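PDB 1WYD: hypothetical aspartyl-tRNA synthetase from Sulfolobus tokodaii, which attaches L-aspartate to tRNA(Asp) and probably also to tRNA(Asn), activating the amino acid with ATP before transferring it to the tRNA acceptor end. Local coordinates for residues I38-T43 and R126-Q131; P188-E193 and F380-K385; K244-I249 and A402-M407. All blocks are in the same frame, centred on the assembly; numbering follows the deposited sequence.

Overall arrangement
The three contacts run from the OB-fold domain, which in this family binds the tRNA anticodon, to the far side of the catalytic domain. Contact 1 joins the OB fold to the start of helix 128-150, and contact 2 lies across the chain's centre, about 45 Å away between centres. Both also touch the second subunit. Contact 3 lies deeper, its centre about 24 Å from that of contact 1 and 28 Å from that of contact 2. Contacts 2 and 3 belong to the class II catalytic domain: 188-193 overlaps the predicted aspartate region, while 402-407 carries two residues of the predicted ATP site, so the two probably lie behind different parts of one active site.

Contact 1. Residues I38-T43 and R126-Q131; sequences ILRDKT and RRQEMQ
Arg40, from the end of strand 34-41 in the OB-fold domain, brings the NH1 end of its guanidinium up to the aliphatic chain of Arg126, just ahead of helix 128-150. NH1 of Arg40 does the touching, 3.6 Å from CD of Arg126, with CB and CG of the same residue only slightly further off. The two side chains cross at about a right angle, yet their guanidinium planes are tilted by only 30°. The carbonyl O of Arg126 sits over one face of the Arg40 guanidinium, 4.1 Å above its plane and offset toward the rim. A sharp bend at chi3 (-25°) in an otherwise extended chain turns the head group of Arg40 into this place. Behind it, CD of Arg40 packs against the ends of Gln128 and Gln131. Next along the chain, Asp41 OD2 accepts from Thr43 N at 2.7 Å, an Asx turn as the strand ends.

Arg40 NH1 and Arg126 NE come within 4.5 Å, but Glu66 forms salt bridges to both arginines, one through each carboxylate oxygen. Arg126 also gives hydrogen bonds to the carbonyls of Gly197 and Tyr389 of the second subunit. The chemistry therefore implies a charge-compensated junction: the shared carboxylate probably offsets the two close positive charges where the OB-fold domain, the catalytic domain and the partner subunit meet.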
loop_
_atom_site.group_PDB
_atom_site.type_symbol
_atom_site.label_atom_id
_atom_site.label_comp_id
_atom_site.label_asym_id
_atom_site.label_seq_id
_atom_site.Cartn_x
_atom_site.Cartn_y
_atom_site.Cartn_z
ATOM N N ILE B 38 10.253 -34.544 6.461
ATOM C CA ILE B 38 9.240 -33.669 5.911
ATOM C C ILE B 38 9.925 -32.296 5.714
ATOM O O ILE B 38 10.414 -31.663 6.667
ATOM C CB ILE B 38 7.950 -33.573 6.789
ATOM C CG1 ILE B 38 7.331 -34.933 7.142
ATOM C CG2 ILE B 38 6.884 -32.689 6.125
ATOM C CD1 ILE B 38 7.218 -35.956 6.024
ATOM N N LEU B 39 9.993 -31.876 4.458
ATOM C CA LEU B 39 10.555 -30.593 4.090
ATOM C C LEU B 39 9.436 -29.601 3.843
ATOM O O LEU B 39 8.330 -29.990 3.418
ATOM C CB LEU B 39 11.439 -30.738 2.846
ATOM C CG LEU B 39 12.227 -29.524 2.373
ATOM C CD1 LEU B 39 13.452 -29.290 3.253
ATOM C CD2 LEU B 39 12.641 -29.771 0.932
ATOM N N ARG B 40 9.705 -28.322 4.126
ATOM C CA ARG B 40 8.731 -27.239 3.913
ATOM C C ARG B 40 9.340 -26.150 3.057
ATOM O O ARG B 40 10.481 -25.749 3.291
ATOM C CB ARG B 40 8.312 -26.607 5.242
ATOM C CG ARG B 40 7.207 -25.594 5.066
ATOM C CD ARG B 40 6.986 -24.654 6.221
ATOM N NE ARG B 40 7.458 -25.271 7.436
ATOM C CZ ARG B 40 8.448 -24.768 8.173
ATOM N NH1 ARG B 40 8.997 -23.610 7.828
ATOM N NH2 ARG B 40 8.849 -25.434 9.255
ATOM N N ASP B 41 8.579 -25.688 2.076
ATOM C CA ASP B 41 8.915 -24.548 1.226
ATOM C C ASP B 41 7.641 -23.752 1.093
ATOM O O ASP B 41 6.626 -24.121 1.703
ATOM C CB ASP B 41 9.564 -24.945 -0.128
ATOM C CG ASP B 41 8.557 -25.505 -1.184
ATOM O OD1 ASP B 41 9.038 -26.018 -2.225
ATOM O OD2 ASP B 41 7.312 -25.470 -1.097
ATOM N N LYS B 42 7.666 -22.672 0.321
ATOM C CA LYS B 42 6.495 -21.785 0.285
ATOM C C LYS B 42 5.233 -22.459 -0.312
ATOM O O LYS B 42 4.132 -21.996 -0.060
ATOM C CB LYS B 42 6.832 -20.423 -0.367
ATOM C CG LYS B 42 6.427 -20.273 -1.822
ATOM C CD LYS B 42 6.991 -19.032 -2.520
ATOM C CE LYS B 42 6.048 -17.837 -2.426
ATOM N NZ LYS B 42 4.804 -17.961 -3.250
ATOM N N THR B 43 5.386 -23.537 -1.097
ATOM C CA THR B 43 4.197 -24.252 -1.658
ATOM C C THR B 43 3.588 -25.316 -0.756
ATOM O O THR B 43 2.448 -25.730 -0.966
ATOM C CB THR B 43 4.489 -24.914 -3.010
ATOM O OG1 THR B 43 5.500 -25.924 -2.845
ATOM C CG2 THR B 43 5.028 -23.912 -4.018
ATOM N N ARG B 126 5.614 -19.258 10.814
ATOM C CA ARG B 126 5.879 -20.376 9.905
ATOM C C ARG B 126 4.820 -21.487 9.955
ATOM O O ARG B 126 4.808 -22.354 9.111
ATOM C CB ARG B 126 7.258 -20.978 10.131
ATOM C CG ARG B 126 8.374 -20.147 9.601
ATOM C CD ARG B 126 9.747 -20.771 9.844
ATOM N NE ARG B 126 10.825 -19.857 9.427
ATOM C CZ ARG B 126 12.106 -19.955 9.843
ATOM N NH1 ARG B 126 12.517 -20.925 10.680
ATOM N NH2 ARG B 126 12.981 -19.083 9.410
ATOM N N ARG B 127 3.940 -21.461 10.951
ATOM C CA ARG B 127 3.024 -22.556 11.098
ATOM C C ARG B 127 2.047 -22.482 9.914
ATOM O O ARG B 127 1.699 -21.388 9.453
ATOM C CB ARG B 127 2.265 -22.459 12.414
ATOM C CG ARG B 127 3.019 -22.885 13.655
ATOM C CD ARG B 127 2.141 -22.987 14.891
ATOM N NE ARG B 127 1.643 -21.651 15.207
ATOM C CZ ARG B 127 0.382 -21.219 15.061
ATOM N NH1 ARG B 127 -0.602 -22.034 14.616
ATOM N NH2 ARG B 127 0.103 -19.959 15.377
ATOM N N GLN B 128 1.586 -23.640 9.444
ATOM C CA GLN B 128 0.662 -23.689 8.288
ATOM C C GLN B 128 -0.438 -22.650 8.412
ATOM O O GLN B 128 -0.610 -21.805 7.537
ATOM C CB GLN B 128 0.105 -25.094 8.093
ATOM C CG GLN B 128 1.095 -26.070 7.438
ATOM C CD GLN B 128 1.719 -25.509 6.175
ATOM O OE1 GLN B 128 1.077 -25.480 5.121
ATOM N NE2 GLN B 128 2.966 -25.070 6.269
ATOM N N GLU B 129 -1.129 -22.677 9.537
ATOM C CA GLU B 129 -2.220 -21.766 9.848
ATOM C C GLU B 129 -1.881 -20.275 9.646
ATOM O O GLU B 129 -2.679 -19.531 9.090
ATOM C CB GLU B 129 -2.688 -22.006 11.293
ATOM C CG GLU B 129 -3.335 -23.361 11.591
ATOM C CD GLU B 129 -2.371 -24.570 11.605
ATOM O OE1 GLU B 129 -1.168 -24.428 11.950
ATOM O OE2 GLU B 129 -2.836 -25.705 11.277
ATOM N N MET B 130 -0.708 -19.843 10.097
ATOM C CA MET B 130 -0.350 -18.435 10.003
ATOM C C MET B 130 0.037 -18.123 8.572
ATOM O O MET B 130 -0.383 -17.103 8.003
ATOM C CB MET B 130 0.795 -18.085 10.965
ATOM C CG MET B 130 0.350 -18.000 12.395
ATOM S SD MET B 130 -1.063 -16.849 12.585
ATOM C CE MET B 130 -2.068 -17.795 13.941
ATOM N N GLN B 131 0.844 -19.001 8.003
ATOM C CA GLN B 131 1.166 -18.929 6.579
ATOM C C GLN B 131 -0.072 -18.717 5.711
ATOM O O GLN B 131 -0.058 -17.859 4.831
ATOM C CB GLN B 131 1.965 -20.166 6.140
ATOM C CG GLN B 131 3.371 -20.056 6.589
ATOM C CD GLN B 131 4.383 -20.771 5.725
ATOM O OE1 GLN B 131 5.271 -21.447 6.252
ATOM N NE2 GLN B 131 4.298 -20.597 4.419
#

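Contact 2. Residues P188-E193 and F380-K385; sequences PQLYKE and FEFFLK
Leu190 pushes its CD1 methyl over one face of the Phe383 ring, making a CH-pi contact with that carbon 3.7 Å from the ring centroid. The approach is steep, 20° off the ring normal, and CB of Leu190 follows along the CD1-CE1 side of the same ring. With CG swung away from the backbone N (chi1 165°), the leucine branches divide the work: CD1 goes to Phe383, while CD2 meets CD2 of Phe382 at 4.0 Å, obliquely to that ring. Phe382 has its CG wedged between its own backbone N and carbonyl carbon (chi1 77°), which folds the ring back so that CB of Phe383 lies over its centre.

Polar contact comes at the rim. Glu193 OE2 lies near the plane of the Phe383 ring, 3.8 Å from CZ, its carboxylate turned steeply against the ring; a carboxylate oxygen there faces the slightly positive ring hydrogens, probably a mildly favourable arrangement. The same OE2 takes a nearly straight hydrogen bond from Gln189 NE2 at 2.8 Å, reaching it from above the carboxylate plane, and OE1 bonds to NE2 of His394. Both oxygens are thus engaged, and the buried carboxylate is held in position. Phe329 adds an edge-to-face partner to Phe383.

Residues 189-192 form the predicted aspartate region, and the Glu193 side chain lies about 4 Å from that of Arg359, predicted to bind L-aspartate. The short helix 381-384 probably packs behind the amino-acid pocket of a class II synthetase catalytic domain.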
loop_
_atom_site.group_PDB
_atom_site.type_symbol
_atom_site.label_atom_id
_atom_site.label_comp_id
_atom_site.label_asym_id
_atom_site.label_seq_id
_atom_site.Cartn_x
_atom_site.Cartn_y
_atom_site.Cartn_z
ATOM N N PRO B 188 -6.828 8.609 6.380
ATOM C CA PRO B 188 -6.480 9.600 5.366
ATOM C C PRO B 188 -7.590 10.638 5.141
ATOM O O PRO B 188 -7.382 11.531 4.288
ATOM C CB PRO B 188 -6.240 8.752 4.120
ATOM C CG PRO B 188 -7.024 7.550 4.330
ATOM C CD PRO B 188 -7.279 7.347 5.776
ATOM N N GLN B 189 -8.694 10.535 5.915
ATOM C CA GLN B 189 -9.942 11.307 5.748
ATOM C C GLN B 189 -9.893 12.603 4.927
ATOM O O GLN B 189 -10.470 12.660 3.832
ATOM C CB GLN B 189 -10.626 11.579 7.092
ATOM C CG GLN B 189 -12.076 12.046 6.957
ATOM C CD GLN B 189 -12.924 11.053 6.152
ATOM O OE1 GLN B 189 -12.962 9.872 6.494
ATOM N NE2 GLN B 189 -13.593 11.523 5.080
ATOM N N LEU B 190 -9.278 13.643 5.465
ATOM C CA LEU B 190 -9.243 14.927 4.793
ATOM C C LEU B 190 -8.546 14.842 3.442
ATOM O O LEU B 190 -9.037 15.406 2.462
ATOM C CB LEU B 190 -8.530 15.995 5.665
ATOM C CG LEU B 190 -8.108 17.297 4.947
ATOM C CD1 LEU B 190 -9.325 18.148 4.542
ATOM C CD2 LEU B 190 -7.144 18.141 5.815
ATOM N N TYR B 191 -7.431 14.115 3.382
ATOM C CA TYR B 191 -6.609 14.086 2.179
ATOM C C TYR B 191 -7.266 13.359 1.010
ATOM O O TYR B 191 -7.102 13.788 -0.146
ATOM C CB TYR B 191 -5.227 13.561 2.496
ATOM C CG TYR B 191 -4.463 14.535 3.410
ATOM C CD1 TYR B 191 -4.453 14.353 4.801
ATOM C CD2 TYR B 191 -3.810 15.655 2.888
ATOM C CE1 TYR B 191 -3.771 15.244 5.653
ATOM C CE2 TYR B 191 -3.133 16.555 3.724
ATOM C CZ TYR B 191 -3.125 16.340 5.110
ATOM O OH TYR B 191 -2.472 17.214 5.956
ATOM N N LYS B 192 -8.032 12.310 1.301
ATOM C CA LYS B 192 -8.651 11.524 0.241
ATOM C C LYS B 192 -9.851 12.282 -0.302
ATOM O O LYS B 192 -10.136 12.226 -1.494
ATOM C CB LYS B 192 -8.998 10.092 0.709
ATOM C CG LYS B 192 -10.053 10.008 1.764
ATOM C CD LYS B 192 -10.198 8.604 2.316
ATOM C CE LYS B 192 -11.480 8.529 3.162
ATOM N NZ LYS B 192 -11.743 7.219 3.763
ATOM N N GLU B 193 -10.513 13.054 0.559
ATOM C CA GLU B 193 -11.563 13.960 0.092
ATOM C C GLU B 193 -10.958 14.951 -0.872
ATOM O O GLU B 193 -11.502 15.179 -1.952
ATOM C CB GLU B 193 -12.226 14.692 1.249
ATOM C CG GLU B 193 -12.910 13.766 2.247
ATOM C CD GLU B 193 -13.930 14.487 3.118
ATOM O OE1 GLU B 193 -14.748 15.271 2.578
ATOM O OE2 GLU B 193 -13.946 14.239 4.348
ATOM N N PHE B 380 -10.349 24.739 12.653
ATOM C CA PHE B 380 -10.392 23.736 11.577
ATOM C C PHE B 380 -10.277 24.363 10.206
ATOM O O PHE B 380 -10.734 23.789 9.215
ATOM C CB PHE B 380 -11.655 22.866 11.689
ATOM C CG PHE B 380 -11.649 22.000 12.906
ATOM C CD1 PHE B 380 -12.176 22.473 14.117
ATOM C CD2 PHE B 380 -11.044 20.751 12.875
ATOM C CE1 PHE B 380 -12.145 21.681 15.278
ATOM C CE2 PHE B 380 -10.990 19.953 14.028
ATOM C CZ PHE B 380 -11.546 20.417 15.229
ATOM N N GLU B 381 -9.648 25.539 10.160
ATOM C CA GLU B 381 -9.426 26.277 8.915
ATOM C C GLU B 381 -8.666 25.411 7.910
ATOM O O GLU B 381 -8.976 25.450 6.716
ATOM C CB GLU B 381 -8.678 27.599 9.174
ATOM C CG GLU B 381 -8.782 28.673 8.089
ATOM C CD GLU B 381 -10.110 28.697 7.331
ATOM O OE1 GLU B 381 -11.192 28.692 7.970
ATOM O OE2 GLU B 381 -10.085 28.754 6.082
ATOM N N PHE B 382 -7.706 24.623 8.411
ATOM C CA PHE B 382 -6.936 23.676 7.602
ATOM C C PHE B 382 -7.812 22.665 6.824
ATOM O O PHE B 382 -7.376 22.112 5.804
ATOM C CB PHE B 382 -5.920 22.935 8.474
ATOM C CG PHE B 382 -6.523 21.842 9.312
ATOM C CD1 PHE B 382 -7.193 22.145 10.507
ATOM C CD2 PHE B 382 -6.425 20.510 8.917
ATOM C CE1 PHE B 382 -7.762 21.148 11.295
ATOM C CE2 PHE B 382 -6.977 19.490 9.700
ATOM C CZ PHE B 382 -7.648 19.810 10.893
ATOM N N PHE B 383 -9.031 22.442 7.310
ATOM C CA PHE B 383 -9.982 21.556 6.657
ATOM C C PHE B 383 -11.013 22.344 5.844
ATOM O O PHE B 383 -11.351 21.974 4.723
ATOM C CB PHE B 383 -10.670 20.688 7.728
ATOM C CG PHE B 383 -11.471 19.514 7.194
ATOM C CD1 PHE B 383 -11.087 18.196 7.510
ATOM C CD2 PHE B 383 -12.641 19.715 6.466
ATOM C CE1 PHE B 383 -11.822 17.090 7.064
ATOM C CE2 PHE B 383 -13.388 18.626 6.010
ATOM C CZ PHE B 383 -12.978 17.306 6.314
ATOM N N LEU B 384 -11.519 23.423 6.421
ATOM C CA LEU B 384 -12.527 24.267 5.787
ATOM C C LEU B 384 -12.112 24.956 4.492
ATOM O O LEU B 384 -12.902 25.000 3.533
ATOM C CB LEU B 384 -13.000 25.318 6.777
ATOM C CG LEU B 384 -13.682 24.758 8.023
ATOM C CD1 LEU B 384 -13.811 25.904 9.039
ATOM C CD2 LEU B 384 -15.044 24.169 7.661
ATOM N N LYS B 385 -10.877 25.454 4.454
ATOM C CA LYS B 385 -10.401 26.320 3.366
ATOM C C LYS B 385 -10.567 25.736 1.974
ATOM O O LYS B 385 -10.872 26.470 1.030
ATOM C CB LYS B 385 -8.914 26.673 3.545
ATOM C CG LYS B 385 -7.984 25.481 3.372
ATOM C CD LYS B 385 -6.654 25.903 2.769
ATOM C CE LYS B 385 -5.593 26.028 3.850
ATOM N NZ LYS B 385 -4.283 26.239 3.189
#

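Contact 3. Residues K244-I249 and A402-M407; sequences KILHNI and ARLMVM
Leu404 projects from helix 401-409 toward helix 235-256 and spreads its two methyls over two residues one turn apart. CD1 meets CD2 of Leu246 at 4.1 Å, the two leucines sliding past each other in opposite directions. CD2 faces CD1 of Ile249 tip to tip at 4.2 Å. A chi1 of 161° carries the fork of Leu404 away from its own backbone N and out across the gap, where the closest CA atoms, those of Leu246 and Leu404, are still 9.3 Å apart. Only apolar branches meet here, all of them buried, and the two segments together bury a modest 138 Å².

The packing slackens one turn on, where Met407 points the same way but stays somewhat further from 244-249. The polar surfaces lie on other sides of the helices: Lys244 is exposed to solvent, and Arg403, predicted to bind ATP, turns its NE to the sulfonate of a buffer molecule. Its NH1 bonds to the carbonyl of Glu352, itself predicted to bind ATP and magnesium, consistent with a place at the catalytic cleft.

Met399 of strand 394-400 touches both Leu246 and Leu404, so the sheet lies against both sides of the contact; Leu346 of strand 343-348 also packs on Leu246. Strand 394-400 running into helix 401-409 is the strand-helix unit of class II motif 3, here packed against helix 235-256, with helix 128-150 flanking both.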
loop_
_atom_site.group_PDB
_atom_site.type_symbol
_atom_site.label_atom_id
_atom_site.label_comp_id
_atom_site.label_asym_id
_atom_site.label_seq_id
_atom_site.Cartn_x
_atom_site.Cartn_y
_atom_site.Cartn_z
ATOM N N LYS B 244 -19.664 -4.885 -4.245
ATOM C CA LYS B 244 -18.969 -5.532 -5.347
ATOM C C LYS B 244 -17.520 -5.906 -5.022
ATOM O O LYS B 244 -17.028 -6.954 -5.454
ATOM C CB LYS B 244 -19.037 -4.652 -6.602
ATOM C CG LYS B 244 -20.450 -4.598 -7.220
ATOM C CD LYS B 244 -20.735 -3.265 -7.986
ATOM C CE LYS B 244 -20.269 -3.312 -9.447
ATOM N NZ LYS B 244 -20.871 -2.181 -10.268
ATOM N N ILE B 245 -16.844 -5.018 -4.285
ATOM C CA ILE B 245 -15.498 -5.243 -3.751
ATOM C C ILE B 245 -15.462 -6.514 -2.885
ATOM O O ILE B 245 -14.700 -7.436 -3.145
ATOM C CB ILE B 245 -15.053 -3.987 -2.921
ATOM C CG1 ILE B 245 -14.790 -2.784 -3.844
ATOM C CG2 ILE B 245 -13.822 -4.305 -2.017
ATOM C CD1 ILE B 245 -14.285 -1.582 -3.101
ATOM N N LEU B 246 -16.316 -6.550 -1.873
ATOM C CA LEU B 246 -16.354 -7.654 -0.910
ATOM C C LEU B 246 -16.668 -8.960 -1.583
ATOM O O LEU B 246 -16.123 -9.998 -1.240
ATOM C CB LEU B 246 -17.421 -7.398 0.134
ATOM C CG LEU B 246 -17.195 -6.331 1.185
ATOM C CD1 LEU B 246 -18.337 -6.405 2.170
ATOM C CD2 LEU B 246 -15.896 -6.607 1.892
ATOM N N HIS B 247 -17.542 -8.887 -2.569
ATOM C CA HIS B 247 -17.897 -10.032 -3.367
ATOM C C HIS B 247 -16.687 -10.534 -4.135
ATOM O O HIS B 247 -16.429 -11.749 -4.196
ATOM C CB HIS B 247 -19.040 -9.666 -4.326
ATOM C CG HIS B 247 -19.557 -10.827 -5.100
ATOM N ND1 HIS B 247 -20.468 -11.720 -4.578
ATOM C CD2 HIS B 247 -19.239 -11.286 -6.328
ATOM C CE1 HIS B 247 -20.724 -12.659 -5.469
ATOM N NE2 HIS B 247 -19.982 -12.423 -6.535
ATOM N N ASN B 248 -15.922 -9.631 -4.727
ATOM C CA ASN B 248 -14.755 -10.105 -5.478
ATOM C C ASN B 248 -13.673 -10.668 -4.548
ATOM O O ASN B 248 -12.907 -11.587 -4.934
ATOM C CB ASN B 248 -14.224 -8.989 -6.364
ATOM C CG ASN B 248 -13.118 -9.434 -7.274
ATOM O OD1 ASN B 248 -13.313 -10.331 -8.097
ATOM N ND2 ASN B 248 -11.944 -8.767 -7.175
ATOM N N ILE B 249 -13.627 -10.112 -3.327
ATOM C CA ILE B 249 -12.720 -10.545 -2.287
ATOM C C ILE B 249 -13.044 -11.981 -1.892
ATOM O O ILE B 249 -12.227 -12.862 -2.063
ATOM C CB ILE B 249 -12.737 -9.556 -1.044
ATOM C CG1 ILE B 249 -12.024 -8.256 -1.398
ATOM C CG2 ILE B 249 -12.015 -10.164 0.122
ATOM C CD1 ILE B 249 -12.128 -7.199 -0.369
ATOM N N ALA B 402 -7.375 -5.874 9.043
ATOM C CA ALA B 402 -7.342 -7.035 9.897
ATOM C C ALA B 402 -8.737 -7.449 10.404
ATOM O O ALA B 402 -8.957 -8.636 10.674
ATOM C CB ALA B 402 -6.385 -6.843 11.024
ATOM N N ARG B 403 -9.653 -6.481 10.535
ATOM C CA ARG B 403 -11.013 -6.814 10.862
ATOM C C ARG B 403 -11.625 -7.602 9.695
ATOM O O ARG B 403 -12.284 -8.608 9.921
ATOM C CB ARG B 403 -11.826 -5.561 11.139
ATOM C CG ARG B 403 -12.019 -5.291 12.571
ATOM C CD ARG B 403 -11.924 -3.840 12.840
ATOM N NE ARG B 403 -11.876 -3.530 14.263
ATOM C CZ ARG B 403 -12.950 -3.195 14.956
ATOM N NH1 ARG B 403 -14.150 -3.165 14.358
ATOM N NH2 ARG B 403 -12.844 -2.911 16.239
ATOM N N LEU B 404 -11.376 -7.164 8.456
ATOM C CA LEU B 404 -11.855 -7.874 7.250
ATOM C C LEU B 404 -11.261 -9.258 7.255
ATOM O O LEU B 404 -11.879 -10.203 6.812
ATOM C CB LEU B 404 -11.449 -7.154 5.959
ATOM C CG LEU B 404 -11.461 -7.929 4.630
ATOM C CD1 LEU B 404 -12.935 -8.330 4.151
ATOM C CD2 LEU B 404 -10.703 -7.151 3.544
ATOM N N MET B 405 -10.067 -9.396 7.822
ATOM C CA MET B 405 -9.478 -10.723 7.844
ATOM C C MET B 405 -10.247 -11.770 8.699
ATOM O O MET B 405 -10.224 -12.960 8.366
ATOM C CB MET B 405 -8.015 -10.640 8.195
ATOM C CG MET B 405 -7.190 -10.083 7.048
ATOM S SD MET B 405 -6.967 -11.291 5.693
ATOM C CE MET B 405 -6.243 -12.682 6.450
ATOM N N VAL B 406 -10.932 -11.311 9.760
ATOM C CA VAL B 406 -11.786 -12.169 10.583
ATOM C C VAL B 406 -12.880 -12.812 9.733
ATOM O O VAL B 406 -13.159 -14.018 9.848
ATOM C CB VAL B 406 -12.475 -11.380 11.692
ATOM C CG1 VAL B 406 -13.477 -12.253 12.437
ATOM C CG2 VAL B 406 -11.435 -10.792 12.664
ATOM N N MET B 407 -13.496 -12.005 8.874
ATOM C CA MET B 407 -14.506 -12.489 7.947
ATOM C C MET B 407 -13.895 -13.455 6.906
ATOM O O MET B 407 -14.577 -14.326 6.358
ATOM C CB MET B 407 -15.214 -11.262 7.304
ATOM C CG MET B 407 -16.153 -11.584 6.173
ATOM S SD MET B 407 -16.658 -10.103 5.271
ATOM C CE MET B 407 -18.266 -10.724 4.778
#